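Putative phosphosugar isomerases (Salmonella typhimurium LT2, PDB 3FKJ) probably binds a phosphorylated sugar or related carbohydrate derivative through its SIS domains and may isomerise it. Local coordinates at residues 214-219 / 263-268. Residues are numbered along the deposited sequence; the frame is centred on the assembly and turned at random.
Sequences VYMMGS and PFILLQ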
ATOM      1  N   VAL A 214       4.107 -14.049  12.254  1.00 33.08           N
ATOM      2  CA  VAL A 214       4.871 -12.867  12.647  1.00 32.88           C
ATOM      3  C   VAL A 214       4.264 -11.614  11.985  1.00 31.77           C
ATOM      4  O   VAL A 214       4.031 -11.607  10.763  1.00 32.83           O
ATOM      5  CB  VAL A 214       6.370 -13.028  12.272  1.00 31.00           C
ATOM      6  CG1 VAL A 214       7.140 -11.703  12.501  1.00 26.78           C
ATOM      7  CG2 VAL A 214       6.985 -14.179  13.054  1.00 29.82           C
ATOM      8  N   TYR A 215       4.048 -10.561  12.768  1.00 32.89           N
ATOM      9  CA  TYR A 215       3.603  -9.267  12.204  1.00 32.05           C
ATOM     10  C   TYR A 215       4.794  -8.265  12.055  1.00 31.89           C
ATOM     11  O   TYR A 215       5.518  -8.023  13.012  1.00 31.99           O
ATOM     12  CB  TYR A 215       2.434  -8.666  13.012  1.00 30.49           C
ATOM     13  CG  TYR A 215       1.176  -9.508  12.947  1.00 29.02           C
ATOM     14  CD1 TYR A 215       0.366  -9.503  11.798  1.00 29.25           C
ATOM     15  CD2 TYR A 215       0.814 -10.353  14.003  1.00 28.96           C
ATOM     16  CE1 TYR A 215      -0.764 -10.287  11.711  1.00 30.63           C
ATOM     17  CE2 TYR A 215      -0.325 -11.145  13.937  1.00 27.54           C
ATOM     18  CZ  TYR A 215      -1.121 -11.106  12.771  1.00 29.04           C
ATOM     19  OH  TYR A 215      -2.255 -11.861  12.657  1.00 29.97           O
HETATM   20  N   MSE A 216       5.002  -7.787  10.817  1.00 29.97           N
HETATM   21  CA  MSE A 216       5.950  -6.715  10.492  1.00 29.99           C
HETATM   22  C   MSE A 216       5.299  -5.355  10.640  1.00 29.57           C
HETATM   23  O   MSE A 216       4.107  -5.150  10.270  1.00 30.06           O
HETATM   24  CB  MSE A 216       6.451  -6.838   9.063  1.00 29.10           C
HETATM   25  CG  MSE A 216       7.227  -8.119   8.766  1.00 30.23           C
HETATM   26 SE   MSE A 216       8.664  -8.513   9.982  0.75 22.84          SE
HETATM   27  CE  MSE A 216       9.555  -6.688   9.818  1.00 24.91           C
HETATM   28  N   MSE A 217       6.056  -4.421  11.188  1.00 29.87           N
HETATM   29  CA  MSE A 217       5.540  -3.076  11.430  0.70 29.30           C
HETATM   30  C   MSE A 217       6.617  -2.012  11.198  1.00 29.54           C
HETATM   31  O   MSE A 217       7.814  -2.245  11.383  1.00 29.21           O
HETATM   32  CB  MSE A 217       4.956  -2.997  12.863  0.70 28.26           C
HETATM   33  CG  MSE A 217       4.210  -1.706  13.198  0.70 28.36           C
HETATM   34 SE   MSE A 217       3.426  -1.712  15.014  0.52 24.55          SE
HETATM   35  CE  MSE A 217       2.573  -3.392  14.944  0.70 20.77           C
ATOM     36  N   GLY A 218       6.145  -0.846  10.787  1.00 29.56           N
ATOM     37  CA  GLY A 218       6.954   0.282  10.467  1.00 29.17           C
ATOM     38  C   GLY A 218       6.051   1.394   9.995  1.00 29.76           C
ATOM     39  O   GLY A 218       4.843   1.209   9.791  1.00 27.82           O
ATOM     40  N   SER A 219       6.647   2.564   9.830  1.00 30.74           N
ATOM     41  CA  SER A 219       5.937   3.734   9.345  1.00 29.34           C
ATOM     42  C   SER A 219       6.859   4.560   8.516  1.00 29.43           C
ATOM     43  O   SER A 219       8.057   4.319   8.495  1.00 29.44           O
ATOM     44  CB  SER A 219       5.435   4.587  10.526  1.00 30.07           C
ATOM     45  OG  SER A 219       6.528   5.125  11.264  1.00 28.46           O
ATOM     46  N   PRO A 263       3.821 -12.234  18.068  1.00 32.94           N
ATOM     47  CA  PRO A 263       5.111 -11.724  17.568  1.00 32.99           C
ATOM     48  C   PRO A 263       5.010 -10.532  16.612  1.00 31.14           C
ATOM     49  O   PRO A 263       4.293 -10.588  15.630  1.00 32.41           O
ATOM     50  CB  PRO A 263       5.727 -12.953  16.873  1.00 30.21           C
ATOM     51  CG  PRO A 263       4.875 -14.129  17.315  1.00 31.08           C
ATOM     52  CD  PRO A 263       3.491 -13.508  17.412  1.00 34.45           C
ATOM     53  N   PHE A 264       5.710  -9.462  16.954  1.00 32.93           N
ATOM     54  CA  PHE A 264       5.851  -8.268  16.127  1.00 33.12           C
ATOM     55  C   PHE A 264       7.335  -7.939  15.957  1.00 31.27           C
ATOM     56  O   PHE A 264       8.081  -7.889  16.928  1.00 29.74           O
ATOM     57  CB  PHE A 264       5.204  -7.057  16.811  1.00 33.43           C
ATOM     58  CG  PHE A 264       3.734  -7.199  17.057  1.00 33.24           C
ATOM     59  CD1 PHE A 264       2.819  -6.777  16.105  1.00 37.65           C
ATOM     60  CD2 PHE A 264       3.260  -7.713  18.257  1.00 33.57           C
ATOM     61  CE1 PHE A 264       1.448  -6.895  16.325  1.00 32.96           C
ATOM     62  CE2 PHE A 264       1.903  -7.825  18.489  1.00 31.89           C
ATOM     63  CZ  PHE A 264       0.985  -7.422  17.487  1.00 33.58           C
ATOM     64  N   ILE A 265       7.742  -7.686  14.725  1.00 29.18           N
ATOM     65  CA  ILE A 265       9.020  -7.079  14.438  1.00 30.77           C
ATOM     66  C   ILE A 265       8.707  -5.646  13.941  1.00 30.61           C
ATOM     67  O   ILE A 265       8.067  -5.468  12.883  1.00 30.72           O
ATOM     68  CB  ILE A 265       9.835  -7.878  13.362  1.00 32.63           C
ATOM     69  CG1 ILE A 265       9.936  -9.355  13.793  1.00 31.83           C
ATOM     70  CG2 ILE A 265      11.230  -7.193  13.148  1.00 31.77           C
ATOM     71  CD1 ILE A 265      10.235 -10.364  12.694  1.00 27.27           C
ATOM     72  N   LEU A 266       9.128  -4.661  14.743  1.00 30.97           N
ATOM     73  CA  LEU A 266       8.966  -3.239  14.449  1.00 31.31           C
ATOM     74  C   LEU A 266      10.276  -2.705  13.917  1.00 31.36           C
ATOM     75  O   LEU A 266      11.308  -2.808  14.561  1.00 31.08           O
ATOM     76  CB  LEU A 266       8.524  -2.434  15.674  1.00 30.68           C
ATOM     77  CG  LEU A 266       8.397  -0.893  15.565  1.00 29.27           C
ATOM     78  CD1 LEU A 266       7.288  -0.523  14.613  1.00 32.01           C
ATOM     79  CD2 LEU A 266       8.123  -0.280  16.914  1.00 38.38           C
ATOM     80  N   LEU A 267      10.216  -2.169  12.706  1.00 31.14           N
ATOM     81  CA  LEU A 267      11.325  -1.448  12.096  1.00 30.06           C
ATOM     82  C   LEU A 267      11.094   0.014  12.345  1.00 31.19           C
ATOM     83  O   LEU A 267      10.417   0.662  11.572  1.00 29.86           O
ATOM     84  CB  LEU A 267      11.387  -1.721  10.600  1.00 29.27           C
ATOM     85  CG  LEU A 267      11.425  -3.203  10.189  1.00 26.12           C
ATOM     86  CD1 LEU A 267      11.626  -3.240   8.735  1.00 23.64           C
ATOM     87  CD2 LEU A 267      12.519  -3.981  10.911  1.00 25.46           C
ATOM     88  N   GLN A 268      11.646   0.494  13.457  1.00 32.54           N
ATOM     89  CA  GLN A 268      11.469   1.866  13.931  1.00 32.39           C
ATOM     90  C   GLN A 268      12.370   2.848  13.152  1.00 32.20           C
ATOM     91  O   GLN A 268      13.529   2.545  12.826  1.00 27.88           O
ATOM     92  CB  GLN A 268      11.761   1.963  15.447  1.00 29.65           C
ATOM     93  CG  GLN A 268      11.507   3.336  16.048  1.00 29.92           C
ATOM     94  CD  GLN A 268      11.563   3.364  17.563  1.00 33.90           C
ATOM     95  OE1 GLN A 268      12.207   2.517  18.187  1.00 33.29           O
ATOM     96  NE2 GLN A 268      10.886   4.349  18.167  1.00 31.28           N
TER
HETATM   97  O   HOH W   1       9.177   2.949  11.262  1.00 24.72           O
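The backbones of Y215 and M217 hydrogen-bond to P263, I265 and L267 through four bonds, which lock 214-218 and 263-268 together as parallel strands. The ladder runs from Y215 N to P263 O (2.9 Å) through I265 N to Y215 O and M217 N to I265 O, ending with L267 N to M217 O (2.7 Å). The third rung is the most bent, with 142° at the hydrogen, and I265 O also receives the CA-H of M216 beside it. Past the last rung a water continues the link, accepting from S219 N and donating to L267 O. On the face carrying V214, M216, I265 and L267, the selenomethionine M216 is bent at chi2 and chi3; this curls it alongside I265, with SE 3.6 Å from I265 CB and CE reaching on to the isobutyl group of L267. V214 CG1 presses on I265 CD1 at 3.4 Å, tighter than usual for two carbons. Helix 223-238 covers V214 and M216 here. On the other face, M217, in the conformer described, one of two modelled, leaves the strand extended, then turns at chi3 (-49°) to bring CE back to F264 CD1 (3.6 Å), while its CG meets L266 CD1. F264 CD1 also touches Y215 CB; the two rings lie obliquely, planes 33° apart. The Y215 hydroxyl leaves the contact to hydrogen-bond N241 of the second subunit, and helix 274-286 packs on M217 and L266. These are the two central strands of a four-stranded parallel sheet, order 241-246, 213-218, 263-268, 290-295, with helices on both faces: a three-layer alpha-beta-alpha sandwich, Rossmann-like in topology, consistent with a second SIS domain.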